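Local coordinates for myosin-2 (PDB 6IXO), which carries organelles and other cargo along polarized actin cables, binding receptors through the globular tail domain that this chain represents, at residues 51-56 with 397-402; 26-31 with 78-83. One frame throughout, in Å; residues are numbered along the deposited sequence.

Interaction 1. Residues 51-56 with 397-402; sequences VVYPAR and PAWLSL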
loop_
_atom_site.group_PDB
_atom_site.type_symbol
_atom_site.label_atom_id
_atom_site.label_comp_id
_atom_site.label_asym_id
_atom_site.label_seq_id
_atom_site.Cartn_x
_atom_site.Cartn_y
_atom_site.Cartn_z
ATOM N N VAL A 51 3.826 10.683 14.522
ATOM C CA VAL A 51 3.189 9.816 13.563
ATOM C C VAL A 51 2.130 8.949 14.241
ATOM O O VAL A 51 1.020 8.817 13.753
ATOM C CB VAL A 51 4.214 8.909 12.849
ATOM C CG1 VAL A 51 3.500 7.959 11.896
ATOM C CG2 VAL A 51 5.237 9.773 12.092
ATOM N N VAL A 52 2.469 8.360 15.383
ATOM C CA VAL A 52 1.514 7.435 15.968
ATOM C C VAL A 52 0.830 8.038 17.205
ATOM O O VAL A 52 0.536 7.315 18.145
ATOM C CB VAL A 52 2.205 6.075 16.300
ATOM C CG1 VAL A 52 2.633 5.357 14.939
ATOM C CG2 VAL A 52 3.395 6.255 17.238
ATOM N N TYR A 53 0.548 9.346 17.191
ATOM C CA TYR A 53 -0.034 9.965 18.397
ATOM C C TYR A 53 -1.437 9.374 18.716
ATOM O O TYR A 53 -1.765 9.197 19.910
ATOM C CB TYR A 53 -0.073 11.515 18.283
ATOM C CG TYR A 53 -1.078 12.046 17.290
ATOM C CD1 TYR A 53 -2.405 12.270 17.670
ATOM C CD2 TYR A 53 -0.713 12.319 15.953
ATOM C CE1 TYR A 53 -3.341 12.734 16.766
ATOM C CE2 TYR A 53 -1.649 12.796 15.042
ATOM C CZ TYR A 53 -2.963 12.995 15.447
ATOM O OH TYR A 53 -3.925 13.455 14.547
ATOM N N PRO A 54 -2.252 9.005 17.706
ATOM C CA PRO A 54 -3.535 8.399 18.088
ATOM C C PRO A 54 -3.361 7.053 18.753
ATOM O O PRO A 54 -3.988 6.825 19.793
ATOM C CB PRO A 54 -4.274 8.234 16.740
ATOM C CG PRO A 54 -3.657 9.262 15.876
ATOM C CD PRO A 54 -2.208 9.197 16.218
ATOM N N ALA A 55 -2.518 6.193 18.192
ATOM C CA ALA A 55 -2.290 4.905 18.842
ATOM C C ALA A 55 -1.774 5.065 20.285
ATOM O O ALA A 55 -2.240 4.352 21.164
ATOM C CB ALA A 55 -1.306 4.067 18.061
ATOM N N ARG A 56 -0.835 5.988 20.521
ATOM C CA ARG A 56 -0.245 6.096 21.862
ATOM C C ARG A 56 -1.311 6.561 22.824
ATOM O O ARG A 56 -1.392 6.088 23.957
ATOM C CB ARG A 56 0.959 7.069 21.887
ATOM C CG ARG A 56 2.103 6.702 20.953
ATOM C CD ARG A 56 3.088 5.762 21.592
ATOM N NE ARG A 56 4.153 5.307 20.688
ATOM C CZ ARG A 56 5.319 5.928 20.505
ATOM N NH1 ARG A 56 6.221 5.421 19.658
ATOM N NH2 ARG A 56 5.590 7.051 21.155
ATOM N N PRO A 397 -0.970 15.786 21.541
ATOM C CA PRO A 397 -0.642 17.033 20.825
ATOM C C PRO A 397 -1.471 18.264 21.201
ATOM O O PRO A 397 -2.440 18.152 21.937
ATOM C CB PRO A 397 -0.895 16.672 19.359
ATOM C CG PRO A 397 -0.669 15.202 19.299
ATOM C CD PRO A 397 -1.186 14.665 20.603
ATOM N N ALA A 398 -1.091 19.412 20.638
ATOM C CA ALA A 398 -1.535 20.728 21.105
ATOM C C ALA A 398 -2.735 21.257 20.353
ATOM O O ALA A 398 -3.588 21.934 20.918
ATOM C CB ALA A 398 -0.398 21.730 20.993
ATOM N N TRP A 399 -2.808 20.961 19.069
ATOM C CA TRP A 399 -3.962 21.386 18.322
ATOM C C TRP A 399 -5.197 20.569 18.739
ATOM O O TRP A 399 -6.326 20.946 18.402
ATOM C CB TRP A 399 -3.687 21.291 16.820
ATOM C CG TRP A 399 -3.363 19.912 16.395
ATOM C CD1 TRP A 399 -2.129 19.325 16.359
ATOM C CD2 TRP A 399 -4.294 18.923 15.975
ATOM N NE1 TRP A 399 -2.234 18.023 15.926
ATOM C CE2 TRP A 399 -3.556 17.751 15.685
ATOM C CE3 TRP A 399 -5.682 18.909 15.814
ATOM C CZ2 TRP A 399 -4.161 16.578 15.249
ATOM C CZ3 TRP A 399 -6.282 17.736 15.373
ATOM C CH2 TRP A 399 -5.520 16.590 15.101
ATOM N N LEU A 400 -5.014 19.473 19.501
ATOM C CA LEU A 400 -6.180 18.662 19.831
ATOM C C LEU A 400 -7.059 19.349 20.860
ATOM O O LEU A 400 -6.575 20.056 21.738
ATOM C CB LEU A 400 -5.782 17.267 20.334
ATOM C CG LEU A 400 -5.291 16.290 19.263
ATOM C CD1 LEU A 400 -4.743 15.006 19.892
ATOM C CD2 LEU A 400 -6.415 15.959 18.256
ATOM N N SER A 401 -8.362 19.137 20.741
ATOM C CA SER A 401 -9.266 19.558 21.792
ATOM C C SER A 401 -10.101 18.392 22.294
ATOM O O SER A 401 -11.228 18.198 21.849
ATOM C CB SER A 401 -10.171 20.695 21.312
ATOM O OG SER A 401 -11.012 21.087 22.399
ATOM N N LEU A 402 -9.540 17.642 23.243
ATOM C CA LEU A 402 -10.168 16.459 23.822
ATOM C C LEU A 402 -10.104 16.523 25.352
ATOM O O LEU A 402 -9.200 15.963 25.951
ATOM C CB LEU A 402 -9.460 15.189 23.363
ATOM C CG LEU A 402 -9.236 15.043 21.845
ATOM C CD1 LEU A 402 -8.274 13.927 21.597
ATOM C CD2 LEU A 402 -10.559 14.798 21.140
#
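P397, W399 and L400 lie around the Y53 ring in oblique positions, while P54 CD, from the next residue of its own helix, lies over one face near the rim. The W399 indole has the Y53 hydroxyl at its edge, in the ring plane, and L400 CD2 over one face, again displaced toward the rim. Y53 OH is 3.2 Å from W399 CZ2 and 3.6 Å from CH2, so the oxygen meets the benzo side of the indole; the two side chains run at about a right angle to each other. P397 touches the other end of the phenol: its CG is 3.8 Å from Y53 CG, and its CD is 4.1 Å from Y53 CB. L400 joins through a single methyl, CD1, 4.1 Å from Y53 CE1. Three apolar groups thus follow the phenol from root to hydroxyl, and no hydrogen bond crosses between the segments. The CB of Y53 points toward 397-402, and with CG between the backbone N and the carbonyl carbon (chi1 71°) the ring runs past P397 to W399. W399 has a similar first torsion (60°), which brings the far end of its indole nearer to the hydroxyl than its CB direction suggests. The hydroxyl is hydrogen-bonded to E36 N, a polar hold that complements the apolar contacts. Y53 is buried, whereas W399 is exposed, so the contact runs from the interior out to the surface. V52 is the N-cap of helix 53-67, and Y53, an aromatic residue of its first turn, docks the irregular segment before helix 403-415 onto the helical core of the globular cargo-binding tail. L31 of helix 20-32 touches both Y53 and L400, and helix 97-124 packs on V52, P54 and A55.

Interaction 2. Residues 26-31 with 78-83; sequences EITEGL and LAQVLT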
loop_
_atom_site.group_PDB
_atom_site.type_symbol
_atom_site.label_atom_id
_atom_site.label_comp_id
_atom_site.label_asym_id
_atom_site.label_seq_id
_atom_site.Cartn_x
_atom_site.Cartn_y
_atom_site.Cartn_z
ATOM N N GLU A 26 -15.396 11.669 22.171
ATOM C CA GLU A 26 -14.109 12.351 22.028
ATOM C C GLU A 26 -13.142 11.594 21.202
ATOM O O GLU A 26 -12.498 12.158 20.318
ATOM C CB GLU A 26 -13.461 12.588 23.418
ATOM C CG GLU A 26 -13.783 13.890 24.010
ATOM C CD GLU A 26 -13.017 14.162 25.340
ATOM O OE1 GLU A 26 -11.853 13.699 25.497
ATOM O OE2 GLU A 26 -13.592 14.845 26.203
ATOM N N ILE A 27 -13.009 10.309 21.505
ATOM C CA ILE A 27 -12.044 9.485 20.785
ATOM C C ILE A 27 -12.461 9.272 19.339
ATOM O O ILE A 27 -11.656 9.474 18.421
ATOM C CB ILE A 27 -11.876 8.116 21.476
ATOM C CG1 ILE A 27 -11.328 8.310 22.905
ATOM C CG2 ILE A 27 -10.910 7.282 20.763
ATOM C CD1 ILE A 27 -9.936 8.848 22.931
ATOM N N THR A 28 -13.713 8.875 19.118
ATOM C CA THR A 28 -14.106 8.556 17.733
ATOM C C THR A 28 -14.256 9.800 16.864
ATOM O O THR A 28 -13.824 9.815 15.695
ATOM C CB THR A 28 -15.406 7.723 17.679
ATOM O OG1 THR A 28 -16.482 8.449 18.257
ATOM C CG2 THR A 28 -15.232 6.395 18.400
ATOM N N GLU A 29 -14.856 10.855 17.401
ATOM C CA GLU A 29 -15.088 12.035 16.580
ATOM C C GLU A 29 -13.881 12.981 16.578
ATOM O O GLU A 29 -13.569 13.555 15.565
ATOM C CB GLU A 29 -16.354 12.781 17.043
ATOM C CG GLU A 29 -17.622 11.915 17.063
ATOM C CD GLU A 29 -17.976 11.318 15.684
ATOM O OE1 GLU A 29 -18.034 12.077 14.685
ATOM O OE2 GLU A 29 -18.196 10.087 15.608
ATOM N N GLY A 30 -13.205 13.149 17.715
ATOM C CA GLY A 30 -12.106 14.099 17.807
ATOM C C GLY A 30 -10.755 13.515 17.397
ATOM O O GLY A 30 -10.040 14.070 16.574
ATOM N N LEU A 31 -10.385 12.391 17.992
ATOM C CA LEU A 31 -9.047 11.862 17.774
ATOM C C LEU A 31 -8.969 11.089 16.464
ATOM O O LEU A 31 -8.036 11.254 15.667
ATOM C CB LEU A 31 -8.642 10.945 18.934
ATOM C CG LEU A 31 -7.238 10.344 18.801
ATOM C CD1 LEU A 31 -6.185 11.418 18.897
ATOM C CD2 LEU A 31 -7.026 9.274 19.856
ATOM N N LEU A 78 -13.142 -0.336 22.569
ATOM C CA LEU A 78 -12.396 -0.986 21.489
ATOM C C LEU A 78 -13.252 -1.236 20.255
ATOM O O LEU A 78 -12.790 -1.043 19.134
ATOM C CB LEU A 78 -11.820 -2.315 21.965
ATOM C CG LEU A 78 -10.687 -2.180 22.954
ATOM C CD1 LEU A 78 -10.439 -3.530 23.661
ATOM C CD2 LEU A 78 -9.465 -1.653 22.300
ATOM N N ALA A 79 -14.485 -1.695 20.456
ATOM C CA ALA A 79 -15.377 -1.914 19.330
ATOM C C ALA A 79 -15.584 -0.621 18.548
ATOM O O ALA A 79 -15.599 -0.635 17.320
ATOM C CB ALA A 79 -16.698 -2.457 19.799
ATOM N N GLN A 80 -15.740 0.492 19.258
ATOM C CA GLN A 80 -15.838 1.798 18.613
ATOM C C GLN A 80 -14.567 2.187 17.868
ATOM O O GLN A 80 -14.628 2.718 16.737
ATOM C CB GLN A 80 -16.146 2.877 19.640
ATOM C CG GLN A 80 -17.554 2.820 20.166
ATOM C CD GLN A 80 -18.437 3.829 19.489
ATOM O OE1 GLN A 80 -18.385 4.005 18.267
ATOM N NE2 GLN A 80 -19.241 4.527 20.283
ATOM N N VAL A 81 -13.420 1.948 18.505
ATOM C CA VAL A 81 -12.137 2.268 17.887
ATOM C C VAL A 81 -11.957 1.444 16.598
ATOM O O VAL A 81 -11.606 1.989 15.546
ATOM C CB VAL A 81 -10.951 2.014 18.858
ATOM C CG1 VAL A 81 -9.637 1.923 18.086
ATOM C CG2 VAL A 81 -10.880 3.138 19.862
ATOM N N LEU A 82 -12.225 0.144 16.665
ATOM C CA LEU A 82 -12.001 -0.711 15.479
ATOM C C LEU A 82 -12.876 -0.261 14.287
ATOM O O LEU A 82 -12.388 -0.108 13.138
ATOM C CB LEU A 82 -12.287 -2.172 15.834
ATOM C CG LEU A 82 -11.294 -2.790 16.824
ATOM C CD1 LEU A 82 -11.895 -3.988 17.540
ATOM C CD2 LEU A 82 -10.049 -3.208 16.108
ATOM N N THR A 83 -14.159 -0.053 14.572
ATOM C CA THR A 83 -15.134 0.353 13.569
ATOM C C THR A 83 -14.731 1.674 12.951
ATOM O O THR A 83 -14.775 1.843 11.725
ATOM C CB THR A 83 -16.557 0.513 14.173
ATOM O OG1 THR A 83 -16.979 -0.732 14.735
ATOM C CG2 THR A 83 -17.550 0.930 13.074
#
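Two helical turns come together around I27, T28, Q80 and V81, with the closest CA atoms, those of T28 and V81, 6.6 Å apart. T28 reaches across with its methyl: CG2 is 3.8 Å from Q80 CB and 4.0 Å from Q80 OE1. Its first torsion (61°) puts OG1 between the backbone N and the carbonyl carbon and CG2 beside the N; the hydroxyl is hydrogen-bonded to N24 O one turn back, leaving the methyl to make the contact. The Q80 chain bends at chi2, bringing its amide oxygen near that methyl. Deeper in, I27 and V81 meet methyl to methyl, CG2 to CG2 at 4.2 Å, although the end of I27 leads away from helix 71-90. Both also touch L58 of helix 53-67, which makes this a three-helix junction. Within 26-31 the helix widens into a pi-type turn: E26 O accepts from G30 N (2.9 Å) and also from L31 N (3.2 Å). In the other segment, A79 O is gripped from opposite faces of its carbonyl plane by T83 N and T83 OG1, the hydroxyl at 2.9 Å. Beta-branched T28, I27 and V81, with the CB of Q80, meet between two helices in a small contact, apolar at I27 and V81 and edged by exposed Q80, within the all-helical globular tail of this class V myosin.

In the fold
Interactions 1 and 2 have centres 13 Å apart and lie on the same side of the chain's centre, about 24 and 23 Å from it. Helix 20-32 joins them: L31 CD1 is 3.8 Å from Y53 CE1, and G30 CA is 3.7 Å from L402 CD2. E26, on the same turn, lies against the end of 397-402, with its OE1 3.3 Å from L402 C, and its carboxylate takes hydrogen bonds from S404 N and T405 N at the start of helix 403-415. Helix 53-67 contributes to both regions, through Y53 and L58. Together the contacts fit the N-terminal helices and the C-terminal segment into one compact part of the cargo-binding tail.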